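Long-range contacts in Exo-arabinanase (Penicillium chrysogenum, PDB 3A72), which probably cleaves alpha-1,5-linked arabinan from its chain ends, releasing short products, probably arabinobiose, as an exo-acting glycoside hydrolase with a six-bladed beta-propeller fold: residues L24-Q30 and Y314-V320; V9-S13 and A38-N42. One frame throughout, in Å; residues are numbered along the deposited sequence.

Contact 1. Residues L24-Q30 and Y314-V320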
ATOM      1  N   LEU A  24       4.273 -10.349  -6.195  1.00  4.88           N
ATOM      2  CA  LEU A  24       2.991  -9.674  -6.070  1.00  4.87           C
ATOM      3  C   LEU A  24       3.125  -8.530  -5.080  1.00  4.47           C
ATOM      4  O   LEU A  24       4.024  -8.593  -4.219  1.00  4.74           O
ATOM      5  CB  LEU A  24       1.914 -10.651  -5.504  1.00  4.81           C
ATOM      6  CG  LEU A  24       0.453 -10.265  -5.805  1.00  5.27           C
ATOM      7  CD1 LEU A  24       0.096 -10.498  -7.260  1.00  6.44           C
ATOM      8  CD2 LEU A  24      -0.486 -11.059  -4.886  1.00  5.93           C
ATOM      9  N   TYR A  25       2.265  -7.532  -5.136  1.00  4.20           N
ATOM     10  CA  TYR A  25       2.079  -6.573  -4.066  1.00  4.26           C
ATOM     11  C   TYR A  25       3.285  -5.635  -3.946  1.00  4.01           C
ATOM     12  O   TYR A  25       4.071  -5.695  -2.991  1.00  4.58           O
ATOM     13  CB  TYR A  25       1.755  -7.266  -2.742  1.00  4.38           C
ATOM     14  CG  TYR A  25       0.976  -6.411  -1.763  1.00  4.15           C
ATOM     15  CD1 TYR A  25      -0.386  -6.659  -1.552  1.00  4.09           C
ATOM     16  CD2 TYR A  25       1.562  -5.339  -1.079  1.00  4.05           C
ATOM     17  CE1 TYR A  25      -1.145  -5.880  -0.667  1.00  4.53           C
ATOM     18  CE2 TYR A  25       0.802  -4.564  -0.183  1.00  4.70           C
ATOM     19  CZ  TYR A  25      -0.519  -4.842   0.004  1.00  4.11           C
ATOM     20  OH  TYR A  25      -1.299  -4.119   0.898  1.00  4.47           O
ATOM     21  N   PRO A  26       3.478  -4.754  -4.937  1.00  3.97           N
ATOM     22  CA  PRO A  26       4.635  -3.860  -4.918  1.00  4.46           C
ATOM     23  C   PRO A  26       4.466  -2.791  -3.880  1.00  4.21           C
ATOM     24  O   PRO A  26       3.387  -2.179  -3.787  1.00  4.58           O
ATOM     25  CB  PRO A  26       4.597  -3.227  -6.310  1.00  4.31           C
ATOM     26  CG  PRO A  26       3.118  -3.176  -6.627  1.00  4.72           C
ATOM     27  CD  PRO A  26       2.568  -4.467  -6.067  1.00  4.26           C
ATOM     28  N   ARG A  27       5.516  -2.454  -3.164  1.00  4.27           N
ATOM     29  CA  ARG A  27       5.559  -1.250  -2.315  1.00  4.32           C
ATOM     30  C   ARG A  27       6.948  -0.644  -2.479  1.00  4.31           C
ATOM     31  O   ARG A  27       7.924  -1.311  -2.771  1.00  5.18           O
ATOM     32  CB  ARG A  27       5.204  -1.541  -0.858  1.00  4.63           C
ATOM     33  CG  ARG A  27       3.726  -1.904  -0.658  1.00  4.49           C
ATOM     34  CD  ARG A  27       2.840  -0.698  -0.847  1.00  4.72           C
ATOM     35  NE  ARG A  27       1.422  -0.940  -0.576  1.00  4.67           N
ATOM     36  CZ  ARG A  27       0.513  -1.271  -1.512  1.00  4.01           C
ATOM     37  NH1 ARG A  27       0.838  -1.479  -2.764  1.00  4.52           N
ATOM     38  NH2 ARG A  27      -0.755  -1.371  -1.129  1.00  4.86           N
ATOM     39  N   ASN A  28       7.040   0.673  -2.193  1.00  4.41           N
ATOM     40  CA  ASN A  28       8.290   1.372  -2.357  1.00  4.28           C
ATOM     41  C   ASN A  28       8.365   2.528  -1.357  1.00  4.43           C
ATOM     42  O   ASN A  28       7.381   2.889  -0.699  1.00  5.51           O
ATOM     43  CB  ASN A  28       8.476   1.790  -3.817  1.00  4.66           C
ATOM     44  CG  ASN A  28       7.328   2.619  -4.268  1.00  5.53           C
ATOM     45  OD1 ASN A  28       7.003   3.681  -3.735  1.00  7.08           O
ATOM     46  ND2 ASN A  28       6.601   2.228  -5.256  1.00  6.31           N
ATOM     47  N   GLU A  29       9.537   3.109  -1.269  1.00  4.53           N
ATOM     48  CA  GLU A  29       9.760   4.311  -0.470  1.00  4.44           C
ATOM     49  C   GLU A  29      10.854   5.131  -1.140  1.00  4.55           C
ATOM     50  O   GLU A  29      11.724   4.573  -1.793  1.00  7.84           O
ATOM     51  CB  GLU A  29      10.114   3.980   0.983  1.00  5.84           C
ATOM     52  CG  GLU A  29      10.318   5.116   1.957  1.00  8.16           C
ATOM     53  CD  GLU A  29       9.115   6.018   2.083  1.00  5.71           C
ATOM     54  OE1 GLU A  29       8.417   6.164   3.133  1.00  6.55           O
ATOM     55  OE2 GLU A  29       8.907   6.735   1.083  1.00  6.70           O
ATOM     56  N   GLN A  30      10.822   6.436  -0.946  1.00  4.41           N
ATOM     57  CA  GLN A  30      11.914   7.319  -1.326  1.00  4.59           C
ATOM     58  C   GLN A  30      12.500   7.866  -0.014  1.00  4.89           C
ATOM     59  O   GLN A  30      11.795   8.434   0.803  1.00  6.71           O
ATOM     60  CB  GLN A  30      11.465   8.464  -2.236  1.00  4.96           C
ATOM     61  CG  GLN A  30      12.663   9.296  -2.623  1.00  5.59           C
ATOM     62  CD  GLN A  30      12.329  10.406  -3.581  1.00  5.57           C
ATOM     63  OE1 GLN A  30      11.302  11.097  -3.481  1.00  6.15           O
ATOM     64  NE2 GLN A  30      13.200  10.615  -4.575  1.00  5.91           N
ATOM     65  N   TYR A 314      -1.966  -5.769  -9.625  1.00  5.57           N
ATOM     66  CA  TYR A 314      -2.614  -5.798  -8.332  1.00  5.17           C
ATOM     67  C   TYR A 314      -1.915  -4.845  -7.350  1.00  4.67           C
ATOM     68  O   TYR A 314      -0.683  -4.874  -7.198  1.00  4.85           O
ATOM     69  CB  TYR A 314      -2.537  -7.197  -7.776  1.00  6.36           C
ATOM     70  CG  TYR A 314      -3.246  -7.431  -6.444  1.00  5.21           C
ATOM     71  CD1 TYR A 314      -4.603  -7.221  -6.304  1.00  5.62           C
ATOM     72  CD2 TYR A 314      -2.533  -7.865  -5.366  1.00  5.63           C
ATOM     73  CE1 TYR A 314      -5.251  -7.410  -5.121  1.00  5.41           C
ATOM     74  CE2 TYR A 314      -3.166  -8.141  -4.164  1.00  5.86           C
ATOM     75  CZ  TYR A 314      -4.528  -7.922  -4.047  1.00  5.27           C
ATOM     76  OH  TYR A 314      -5.175  -8.235  -2.871  1.00  6.23           O
ATOM     77  N   THR A 315      -2.733  -3.992  -6.691  1.00  4.27           N
ATOM     78  CA  THR A 315      -2.254  -2.946  -5.792  1.00  4.27           C
ATOM     79  C   THR A 315      -1.001  -2.216  -6.307  1.00  4.41           C
ATOM     80  O   THR A 315      -0.059  -1.916  -5.591  1.00  4.83           O
ATOM     81  CB  THR A 315      -2.127  -3.485  -4.341  1.00  4.33           C
ATOM     82  OG1 THR A 315      -2.047  -2.336  -3.447  1.00  4.56           O
ATOM     83  CG2 THR A 315      -0.989  -4.396  -4.051  1.00  5.07           C
ATOM     84  N   ARG A 316      -1.051  -1.898  -7.607  1.00  4.23           N
ATOM     85  CA  ARG A 316       0.007  -1.136  -8.251  1.00  4.53           C
ATOM     86  C   ARG A 316       0.296   0.109  -7.443  1.00  3.98           C
ATOM     87  O   ARG A 316      -0.620   0.833  -7.053  1.00  4.49           O
ATOM     88  CB  ARG A 316      -0.407  -0.830  -9.696  1.00  4.54           C
ATOM     89  CG  ARG A 316       0.682  -0.211 -10.538  1.00  4.60           C
ATOM     90  CD  ARG A 316       0.273  -0.056 -11.988  1.00  4.65           C
ATOM     91  NE  ARG A 316      -0.792   0.937 -12.095  1.00  4.66           N
ATOM     92  CZ  ARG A 316      -1.259   1.398 -13.242  1.00  5.03           C
ATOM     93  NH1 ARG A 316      -0.724   1.030 -14.402  1.00  5.28           N
ATOM     94  NH2 ARG A 316      -2.271   2.277 -13.264  1.00  5.83           N
ATOM     95  N   ALA A 317       1.583   0.349  -7.180  1.00  4.32           N
ATOM     96  CA  ALA A 317       2.018   1.360  -6.218  1.00  4.22           C
ATOM     97  C   ALA A 317       2.472   2.607  -6.927  1.00  4.50           C
ATOM     98  O   ALA A 317       3.155   2.581  -7.954  1.00  7.29           O
ATOM     99  CB  ALA A 317       3.135   0.814  -5.349  1.00  4.92           C
ATOM    100  N   LEU A 318       2.094   3.770  -6.386  1.00  4.26           N
ATOM    101  CA  LEU A 318       2.449   5.076  -6.914  1.00  4.26           C
ATOM    102  C   LEU A 318       3.335   5.804  -5.904  1.00  4.53           C
ATOM    103  O   LEU A 318       3.155   5.679  -4.683  1.00  5.11           O
ATOM    104  CB  LEU A 318       1.205   5.936  -7.133  1.00  4.52           C
ATOM    105  CG  LEU A 318       0.123   5.366  -8.041  1.00  4.65           C
ATOM    106  CD1 LEU A 318      -1.048   6.324  -8.131  1.00  5.87           C
ATOM    107  CD2 LEU A 318       0.694   5.058  -9.416  1.00  6.27           C
ATOM    108  N   ARG A 319       4.218   6.667  -6.398  1.00  4.74           N
ATOM    109  CA  ARG A 319       4.989   7.548  -5.526  1.00  4.53           C
ATOM    110  C   ARG A 319       5.346   8.825  -6.297  1.00  4.24           C
ATOM    111  O   ARG A 319       5.923   8.769  -7.369  1.00  5.10           O
ATOM    112  CB  ARG A 319       6.221   6.897  -4.980  1.00  5.15           C
ATOM    113  CG  ARG A 319       6.959   7.787  -4.005  1.00  6.19           C
ATOM    114  CD  ARG A 319       7.990   7.062  -3.162  1.00  6.35           C
ATOM    115  NE  ARG A 319       7.336   6.113  -2.267  1.00  5.52           N
ATOM    116  CZ  ARG A 319       6.675   6.449  -1.144  1.00  6.18           C
ATOM    117  NH1 ARG A 319       6.608   7.687  -0.740  1.00  8.07           N
ATOM    118  NH2 ARG A 319       6.099   5.495  -0.468  1.00  6.97           N
ATOM    119  N   VAL A 320       5.032   9.963  -5.692  1.00  4.73           N
ATOM    120  CA  VAL A 320       5.484  11.251  -6.204  1.00  4.60           C
ATOM    121  C   VAL A 320       6.893  11.468  -5.643  1.00  4.92           C
ATOM    122  O   VAL A 320       7.058  11.610  -4.401  1.00  5.77           O
ATOM    123  CB  VAL A 320       4.545  12.379  -5.803  1.00  5.27           C
ATOM    124  CG1 VAL A 320       5.116  13.737  -6.247  1.00  6.24           C
ATOM    125  CG2 VAL A 320       3.153  12.161  -6.425  1.00  5.73           C
TER
HETATM  126  O   HOH W   1       0.945  -7.080  -7.643  1.00  8.89           O
HETATM  127  O   HOH W   2       4.449   3.586  -3.790  1.00 15.70           O
HETATM  128  O   HOH W   3       5.908   5.157   2.459  1.00  6.52           O
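R27 meets T315 end-on, one of two arginines that each reach across to the other blade of the propeller. Its NH2 donates to OG1 of T315 (2.8 Å), its NH1 to T315 O (3.0 Å), with both acceptors in the guanidinium plane. NH1 also donates to P26 O, and CE2 of Y25 lies over one guanidinium face, so the group is held both in its plane and from above.

R319 comes from the opposite strand and slides past N28 in the reverse sense, gripping it side-on. With CG anti to the backbone N (chi1 -176°) and a bend at chi3, its NE donates to OD1 of N28 (2.9 Å), in the plane of the amide carbonyl, while NH2 donates to the main-chain O of N28 (2.9 Å); amide and guanidinium planes stand 84° apart. OE2 of E29 lies over a face of this guanidinium, 3.1 Å from NH1 of R319, a salt bridge made by proximity of charge. Q30 N donates to that same oxygen and helps to place it.

Apolar contacts follow at the ligand-facing end. CG2 of T315 makes a CH-pi contact over the Y25 ring, 3.6 Å from its centroid, and CD2 of L24 touches CD2 of Y314 (3.8 Å). One water bridges Y25 N and Y314 O. Both tyrosines belong to the glycan pocket.

Strands 23-30 and 317-320 run nearly parallel, 14° apart, as the innermost strands of the first and last blades. Behind them lie 36-42 and 328-333, while the side chains of R27 and E29 touch strand 82-87 of the next blade.

Contact 2. Residues V9-S13 and A38-N42. With AHR (alpha-L-arabinofuranose), chain B.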
ATOM      1  N   VAL A   9      10.842  -0.483 -16.666  1.00  6.77           N
ATOM      2  CA  VAL A   9      12.157  -0.938 -16.208  1.00  6.89           C
ATOM      3  C   VAL A   9      11.976  -2.145 -15.321  1.00  6.43           C
ATOM      4  O   VAL A   9      11.164  -2.120 -14.402  1.00  6.89           O
ATOM      5  CB  VAL A   9      12.903   0.153 -15.481  1.00  6.76           C
ATOM      6  CG1 VAL A   9      14.209  -0.333 -14.932  1.00  8.33           C
ATOM      7  CG2 VAL A   9      13.109   1.373 -16.376  1.00  9.55           C
ATOM      8  N   THR A  10      12.745  -3.207 -15.551  1.00  7.77           N
ATOM      9  CA  THR A  10      12.690  -4.375 -14.685  1.00  7.84           C
ATOM     10  C   THR A  10      13.465  -4.172 -13.392  1.00  7.82           C
ATOM     11  O   THR A  10      14.667  -3.889 -13.408  1.00 11.04           O
ATOM     12  CB  THR A  10      13.318  -5.575 -15.351  1.00 10.01           C
ATOM     13  OG1 THR A  10      12.758  -5.765 -16.578  1.00 14.57           O
ATOM     14  CG2 THR A  10      13.062  -6.845 -14.562  1.00 12.25           C
ATOM     15  N   ILE A  11      12.787  -4.301 -12.283  1.00  6.45           N
ATOM     16  CA  ILE A  11      13.444  -4.329 -10.995  1.00  6.66           C
ATOM     17  C   ILE A  11      13.879  -5.746 -10.650  1.00  6.76           C
ATOM     18  O   ILE A  11      15.003  -5.981 -10.210  1.00  8.91           O
ATOM     19  CB  ILE A  11      12.513  -3.777  -9.866  1.00  6.10           C
ATOM     20  CG1 ILE A  11      12.075  -2.341 -10.186  1.00  6.39           C
ATOM     21  CG2 ILE A  11      13.212  -3.908  -8.523  1.00  7.06           C
ATOM     22  CD1 ILE A  11      11.252  -1.675  -9.115  1.00  7.16           C
ATOM     23  N   PHE A  12      12.960  -6.711 -10.848  1.00  6.82           N
ATOM     24  CA  PHE A  12      13.227  -8.110 -10.549  1.00  7.11           C
ATOM     25  C   PHE A  12      12.376  -9.008 -11.426  1.00  7.28           C
ATOM     26  O   PHE A  12      11.132  -8.841 -11.477  1.00  8.29           O
ATOM     27  CB  PHE A  12      12.902  -8.412  -9.079  1.00  7.75           C
ATOM     28  CG  PHE A  12      13.056  -9.850  -8.652  1.00  7.87           C
ATOM     29  CD1 PHE A  12      14.260 -10.491  -8.716  1.00 10.01           C
ATOM     30  CD2 PHE A  12      11.971 -10.553  -8.177  1.00  7.20           C
ATOM     31  CE1 PHE A  12      14.424 -11.779  -8.278  1.00 10.98           C
ATOM     32  CE2 PHE A  12      12.105 -11.848  -7.733  1.00  7.82           C
ATOM     33  CZ  PHE A  12      13.328 -12.466  -7.781  1.00  9.99           C
ATOM     34  N   SER A  13      12.999  -9.948 -12.111  1.00  8.15           N
ATOM     35  CA  SER A  13      12.322 -10.982 -12.858  1.00  9.60           C
ATOM     36  C   SER A  13      12.514 -12.294 -12.135  1.00  9.69           C
ATOM     37  O   SER A  13      13.671 -12.756 -12.017  1.00 10.71           O
ATOM     38  CB  SER A  13      12.852 -11.099 -14.302  1.00 17.19           C
ATOM     39  OG  SER A  13      11.994 -11.924 -15.131  1.00 29.20           O
ATOM     40  N   ALA A  38      12.421  -0.608  -3.151  1.00  4.70           N
ATOM     41  CA  ALA A  38      11.277  -1.380  -3.592  1.00  4.71           C
ATOM     42  C   ALA A  38      11.295  -2.737  -2.890  1.00  4.29           C
ATOM     43  O   ALA A  38      12.343  -3.330  -2.650  1.00  5.31           O
ATOM     44  CB  ALA A  38      11.303  -1.577  -5.096  1.00  5.81           C
ATOM     45  N   THR A  39      10.095  -3.235  -2.608  1.00  4.58           N
ATOM     46  CA  THR A  39       9.872  -4.570  -2.083  1.00  4.57           C
ATOM     47  C   THR A  39       8.563  -5.124  -2.629  1.00  4.26           C
ATOM     48  O   THR A  39       7.808  -4.444  -3.362  1.00  4.52           O
ATOM     49  CB  THR A  39       9.895  -4.552  -0.542  1.00  4.80           C
ATOM     50  OG1 THR A  39       9.959  -5.894  -0.046  1.00  5.41           O
ATOM     51  CG2 THR A  39       8.656  -3.920   0.040  1.00  5.17           C
ATOM     52  N   TRP A  40       8.277  -6.386  -2.332  1.00  4.50           N
ATOM     53  CA  TRP A  40       7.168  -7.137  -2.843  1.00  4.10           C
ATOM     54  C   TRP A  40       7.072  -8.444  -2.085  1.00  4.27           C
ATOM     55  O   TRP A  40       8.019  -8.865  -1.423  1.00  5.19           O
ATOM     56  CB  TRP A  40       7.324  -7.401  -4.365  1.00  4.85           C
ATOM     57  CG  TRP A  40       8.599  -8.072  -4.725  1.00  4.85           C
ATOM     58  CD1 TRP A  40       8.852  -9.405  -4.772  1.00  5.38           C
ATOM     59  CD2 TRP A  40       9.833  -7.418  -5.066  1.00  4.97           C
ATOM     60  NE1 TRP A  40      10.165  -9.563  -5.139  1.00  5.94           N
ATOM     61  CE2 TRP A  40      10.810  -8.416  -5.330  1.00  5.26           C
ATOM     62  CE3 TRP A  40      10.244  -6.086  -5.229  1.00  5.39           C
ATOM     63  CZ2 TRP A  40      12.115  -8.152  -5.681  1.00  6.05           C
ATOM     64  CZ3 TRP A  40      11.549  -5.806  -5.592  1.00  6.33           C
ATOM     65  CH2 TRP A  40      12.459  -6.834  -5.841  1.00  6.45           C
ATOM     66  N   GLU A  41       5.930  -9.097  -2.187  1.00  4.23           N
ATOM     67  CA  GLU A  41       5.757 -10.480  -1.799  1.00  4.53           C
ATOM     68  C   GLU A  41       6.561 -11.370  -2.743  1.00  4.64           C
ATOM     69  O   GLU A  41       6.383 -11.300  -3.972  1.00  4.98           O
ATOM     70  CB  GLU A  41       4.292 -10.907  -1.891  1.00  4.58           C
ATOM     71  CG  GLU A  41       3.352 -10.124  -0.968  1.00  4.26           C
ATOM     72  CD  GLU A  41       1.883 -10.380  -1.187  1.00  4.57           C
ATOM     73  OE1 GLU A  41       1.524 -11.148  -2.125  1.00  5.10           O
ATOM     74  OE2 GLU A  41       1.056  -9.756  -0.448  1.00  4.61           O
ATOM     75  N   ASN A  42       7.459 -12.162  -2.167  1.00  5.01           N
ATOM     76  CA  ASN A  42       8.484 -12.902  -2.918  1.00  5.30           C
ATOM     77  C   ASN A  42       8.263 -14.377  -2.663  1.00  5.39           C
ATOM     78  O   ASN A  42       8.563 -14.893  -1.551  1.00  5.84           O
ATOM     79  CB  ASN A  42       9.839 -12.387  -2.452  1.00  5.49           C
ATOM     80  CG  ASN A  42      11.011 -12.864  -3.281  1.00  6.01           C
ATOM     81  OD1 ASN A  42      11.854 -13.737  -2.821  1.00  9.36           O
ATOM     82  ND2 ASN A  42      11.136 -12.419  -4.421  1.00  5.02           N
TER
HETATM   83  O5  AHR B   2      -1.573 -10.109  -0.809  1.00  4.82           O
HETATM   84  C5  AHR B   2      -1.764 -11.525  -1.099  1.00  4.71           C
HETATM   85  C4  AHR B   2      -3.233 -11.764  -1.375  1.00  4.80           C
HETATM   86  O4  AHR B   2      -3.979 -11.493  -0.139  1.00  5.02           O
HETATM   87  C3  AHR B   2      -3.534 -13.239  -1.609  1.00  4.85           C
HETATM   88  O3  AHR B   2      -3.329 -13.613  -2.987  1.00  5.80           O
HETATM   89  C2  AHR B   2      -5.040 -13.276  -1.280  1.00  4.90           C
HETATM   90  O2  AHR B   2      -5.485 -14.590  -0.871  1.00  6.30           O
HETATM   91  C1  AHR B   2      -5.167 -12.281  -0.118  1.00  4.50           C
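F12 and I11 pack against W40 and A38 where the N-terminal strand leaves the last blade of a six-bladed beta-propeller and the chain heads into the first. Strand 6-10 is the outermost strand of the sheet that otherwise comes from the C-terminal end of the chain, the molecular Velcro closure of propellers. The strand bends sharply at I11, and I11 and F12 both pair with V344, a classic beta bulge. Both residues send their CB toward strand 36-42.

The aromatic part is a pair of rings with nearly parallel planes, 18° apart, but slid so far that they hardly overlap: the centroid of the F12 ring and that of the six-membered ring of W40 are 5.3 Å apart. Contact runs instead through the near side of F12, whose CB and CD2 each come to 3.5 Å from CZ2 of W40. With CG of W40 between its backbone N and carbonyl carbon (chi1 55°), the indole projects to meet the bulge. Y55 and V344 also pack on it. The end of the N42 side chain comes near the F12 ring as well.

Apolar contacts of I11 extend the patch along the strand. CG2 of I11 lies 3.9 Å from CZ3 of W40, and CD1 of I11 reaches CB of A38 at 4.0 Å. W64 and Y55 also touch I11.

Beyond the contact, on the residue that follows W40, E41 places its carboxylate in the glycan pocket. Its OE1 is hydrogen-bonded to Y43 OH and its OE2 to Q82 N, and OE2 of E41 accepts a hydrogen bond from the hydroxyl O5 of the bound alpha-L-arabinofuranose at 2.7 Å.

How the contacts relate
From the N terminus, the chain first runs through 6-10 as the outer strand of the last blade, then turns inward to 23-30, the innermost strand of the first. Contact 2 closes the short loop between 9-13 and 38-42, with strand 23-30 inside it. Contact 1 closes nearly the whole ring, since 283 residues separate 24-30 from 314-320. The two cross, as the segments alternate along the chain. Both join the last blade to the first, contact 1 near the propeller axis and contact 2 farther out. Strands 23-30 and 36-42 are sheet neighbours, probably hydrogen-bonded from L24 O to E41 N and from R27 O to T39 N.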